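Local coordinates for protein excinuclease ABC, subunit A. (Deinococcus radiodurans, PDB 2VF7) that probably binds DNA and hydrolyses ATP as a zinc-containing UvrA-family ABC protein of damage recognition and excision repair, at residues G639-V650 / A662-N673. The protein carries 1 engineered substitution. Residues are numbered along the deposited sequence; the frame is centred on the assembly and turned at random.
With ZN (zinc ion), chain G.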
# COMPACT_ATOMS: atom_id res chain seq x y z
N GLY A 639 26.19 8.23 25.94
CA GLY A 639 26.38 9.50 25.20
C GLY A 639 25.63 9.64 23.87
O GLY A 639 25.52 10.75 23.32
N ARG A 640 25.11 8.53 23.34
CA ARG A 640 24.35 8.52 22.09
C ARG A 640 22.89 8.92 22.27
O ARG A 640 22.34 8.91 23.38
CB ARG A 640 24.41 7.14 21.44
CG ARG A 640 23.93 6.01 22.31
CD ARG A 640 23.77 4.71 21.51
NE ARG A 640 22.98 3.73 22.24
CZ ARG A 640 22.91 2.44 21.94
NH1 ARG A 640 23.61 1.94 20.95
NH2 ARG A 640 22.16 1.63 22.66
N CYS A 641 22.25 9.25 21.16
CA CYS A 641 20.81 9.45 21.17
C CYS A 641 20.19 8.07 21.30
O CYS A 641 20.44 7.18 20.49
CB CYS A 641 20.37 10.12 19.87
SG CYS A 641 18.60 10.21 19.70
N GLU A 642 19.40 7.88 22.34
CA GLU A 642 18.81 6.58 22.58
C GLU A 642 17.48 6.39 21.88
O GLU A 642 16.93 5.28 21.89
CB GLU A 642 18.67 6.30 24.09
CG GLU A 642 18.89 4.83 24.44
CD GLU A 642 20.30 4.39 24.07
OE1 GLU A 642 21.22 5.24 24.08
OE2 GLU A 642 20.51 3.20 23.78
N HIS A 643 16.95 7.45 21.27
CA HIS A 643 15.70 7.36 20.51
C HIS A 643 15.90 6.51 19.24
O HIS A 643 15.02 5.75 18.84
CB HIS A 643 15.18 8.76 20.17
CG HIS A 643 13.89 8.77 19.40
ND1 HIS A 643 12.66 8.93 20.02
CD2 HIS A 643 13.63 8.68 18.08
CE1 HIS A 643 11.71 8.92 19.10
NE2 HIS A 643 12.27 8.76 17.91
N CYS A 644 17.08 6.66 18.63
CA CYS A 644 17.48 5.92 17.43
C CYS A 644 18.62 4.98 17.76
O CYS A 644 19.15 4.34 16.87
CB CYS A 644 17.95 6.88 16.35
SG CYS A 644 19.27 7.93 16.97
N GLN A 645 19.01 4.93 19.04
CA GLN A 645 20.10 4.08 19.51
C GLN A 645 21.42 4.40 18.78
O GLN A 645 22.23 3.51 18.50
CB GLN A 645 19.74 2.60 19.34
CG GLN A 645 18.83 2.02 20.42
CD GLN A 645 18.98 0.49 20.54
OE1 GLN A 645 19.74 -0.13 19.78
NE2 GLN A 645 18.27 -0.10 21.48
N GLY A 646 21.61 5.67 18.44
CA GLY A 646 22.85 6.10 17.80
C GLY A 646 22.99 5.83 16.31
O GLY A 646 24.08 6.01 15.76
N GLU A 647 21.91 5.39 15.66
CA GLU A 647 21.92 5.15 14.21
C GLU A 647 21.69 6.42 13.39
O GLU A 647 22.01 6.46 12.21
CB GLU A 647 20.89 4.08 13.82
CG GLU A 647 21.11 2.78 14.55
CD GLU A 647 20.40 1.60 13.93
OE1 GLU A 647 19.58 1.79 13.00
OE2 GLU A 647 20.69 0.46 14.37
N GLY A 648 21.13 7.44 14.02
CA GLY A 648 20.94 8.75 13.40
C GLY A 648 19.71 8.80 12.52
O GLY A 648 19.22 9.87 12.19
N TRP A 649 19.24 7.61 12.16
CA TRP A 649 18.16 7.39 11.21
C TRP A 649 17.13 6.40 11.72
O TRP A 649 17.44 5.51 12.50
CB TRP A 649 18.73 6.93 9.87
CG TRP A 649 18.90 8.06 8.91
CD1 TRP A 649 17.95 8.57 8.06
CD2 TRP A 649 20.07 8.85 8.71
NE1 TRP A 649 18.46 9.62 7.33
CE2 TRP A 649 19.76 9.82 7.72
CE3 TRP A 649 21.34 8.84 9.28
CZ2 TRP A 649 20.68 10.75 7.28
CZ3 TRP A 649 22.25 9.75 8.84
CH2 TRP A 649 21.92 10.70 7.85
N VAL A 650 15.89 6.58 11.28
CA VAL A 650 14.77 5.76 11.74
C VAL A 650 13.98 5.15 10.57
O VAL A 650 13.74 5.82 9.56
CB VAL A 650 13.85 6.54 12.71
CG1 VAL A 650 12.85 7.46 11.96
CG2 VAL A 650 13.12 5.59 13.65
N ALA A 662 14.39 7.59 7.38
CA ALA A 662 14.22 9.03 7.59
C ALA A 662 15.14 9.48 8.73
O ALA A 662 15.53 8.65 9.55
CB ALA A 662 12.78 9.34 7.92
N PRO A 663 15.52 10.78 8.78
CA PRO A 663 16.41 11.18 9.89
C PRO A 663 15.67 11.10 11.23
O PRO A 663 14.47 11.33 11.29
CB PRO A 663 16.78 12.63 9.56
CG PRO A 663 16.35 12.84 8.12
CD PRO A 663 15.19 11.92 7.90
N CYS A 664 16.38 10.74 12.29
CA CYS A 664 15.80 10.65 13.62
C CYS A 664 15.15 11.99 14.03
O CYS A 664 15.75 13.04 13.89
CB CYS A 664 16.88 10.25 14.62
SG CYS A 664 16.34 10.22 16.31
N PRO A 665 13.88 11.94 14.51
CA PRO A 665 13.17 13.16 14.92
C PRO A 665 13.79 13.89 16.12
O PRO A 665 13.45 15.04 16.37
CB PRO A 665 11.78 12.64 15.26
CG PRO A 665 11.97 11.20 15.56
CD PRO A 665 13.03 10.75 14.64
N VAL A 666 14.70 13.25 16.83
CA VAL A 666 15.26 13.80 18.07
C VAL A 666 16.69 14.33 17.91
O VAL A 666 17.03 15.38 18.44
CB VAL A 666 15.23 12.76 19.19
CG1 VAL A 666 15.79 13.34 20.49
CG2 VAL A 666 13.84 12.27 19.40
N CYS A 667 17.55 13.62 17.21
CA CYS A 667 18.90 14.13 17.00
C CYS A 667 19.06 14.64 15.59
O CYS A 667 20.03 15.35 15.29
CB CYS A 667 19.95 13.08 17.35
SG CYS A 667 19.96 11.68 16.24
N HIS A 668 18.11 14.31 14.72
CA HIS A 668 18.15 14.77 13.33
C HIS A 668 19.35 14.25 12.55
O HIS A 668 19.74 14.84 11.55
CB HIS A 668 18.11 16.30 13.24
CG HIS A 668 16.90 16.90 13.87
ND1 HIS A 668 16.90 17.44 15.13
CD2 HIS A 668 15.63 17.05 13.40
CE1 HIS A 668 15.70 17.89 15.42
NE2 HIS A 668 14.91 17.67 14.39
N GLY A 669 19.93 13.14 13.00
CA GLY A 669 21.01 12.51 12.28
C GLY A 669 22.39 12.72 12.86
O GLY A 669 23.35 12.23 12.29
N THR A 670 22.50 13.44 13.97
CA THR A 670 23.79 13.62 14.65
C THR A 670 24.24 12.35 15.36
O THR A 670 25.44 12.07 15.36
CB THR A 670 23.82 14.83 15.63
OG1 THR A 670 23.04 14.55 16.81
CG2 THR A 670 23.31 16.12 14.93
N ARG A 671 23.29 11.58 15.88
CA ARG A 671 23.51 10.27 16.56
C ARG A 671 23.80 10.38 18.07
O ARG A 671 23.97 9.34 18.74
CB ARG A 671 24.65 9.48 15.94
CG ARG A 671 24.47 8.90 14.58
CD ARG A 671 25.76 8.10 14.21
NE ARG A 671 25.90 7.86 12.78
CZ ARG A 671 25.68 6.69 12.16
NH1 ARG A 671 25.30 5.62 12.85
NH2 ARG A 671 25.86 6.58 10.85
N TYR A 672 23.88 11.60 18.60
CA TYR A 672 24.28 11.82 20.00
C TYR A 672 23.32 12.74 20.71
O TYR A 672 22.63 13.53 20.06
CB TYR A 672 25.69 12.43 20.06
CG TYR A 672 26.78 11.52 19.52
CD1 TYR A 672 27.43 10.61 20.35
CD2 TYR A 672 27.14 11.55 18.14
CE1 TYR A 672 28.43 9.76 19.83
CE2 TYR A 672 28.14 10.71 17.62
CZ TYR A 672 28.77 9.82 18.48
OH TYR A 672 29.75 8.99 17.99
N ASN A 673 23.26 12.63 22.04
CA ASN A 673 22.48 13.59 22.83
C ASN A 673 23.15 14.96 22.81
O ASN A 673 24.26 15.08 22.30
CB ASN A 673 22.11 13.08 24.24
CG ASN A 673 23.31 12.84 25.14
OD1 ASN A 673 24.31 13.55 25.06
ND2 ASN A 673 23.21 11.86 26.01
ZN ZN G . 18.57 10.12 17.25
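Cys641 and Cys644 meet Cys664 and Cys667 around one zinc ion, whose bonds range from 2.3 Å, to Cys644 SG and Cys667 SG, up to 2.5 Å, to Cys641 SG. Thiolates suit this place because soft sulfur binds zinc tightly. The sulfurs also accept backbone N-H groups: Cys667 SG takes those of Gly669 and Arg671, Cys644 SG that of Gly648, and Cys664 SG that of Val666, which would probably ease their negative charge. Beside the metal, Val666 CG2 lies over one face of the His643 imidazole, 3.6 Å from the ring centroid; with CG opposite the backbone N (chi1 -179°), the ring lies against Val666, and His643 NE2 touches Pro665 CG. Two CxxC knuckles thus form a Cys4 zinc site at the base of the hairpin of strands 649-652 and 660-663, where Ala662 N bonds Val650 O. Each knuckle ends in a type I' turn, whose positive phi angles suit Gly646 and Gly669. Further out, Cys641 N donates to Arg671 O at 3.0 Å. The extended chain of Arg671 runs back along Gly646, so that Arg671 NH1 meets an in-plane lone pair of Gly646 O at 3.2 Å, while Pro598 O and Gly725 O take further guanidinium bonds and Phe634 adds a cation-pi contact. A leucine here would probably leave all three carbonyls without their guanidinium N-H partners and Phe634 without its cation. Asn673 N, bonded to Gly639 O, continues the pairing beyond Arg671.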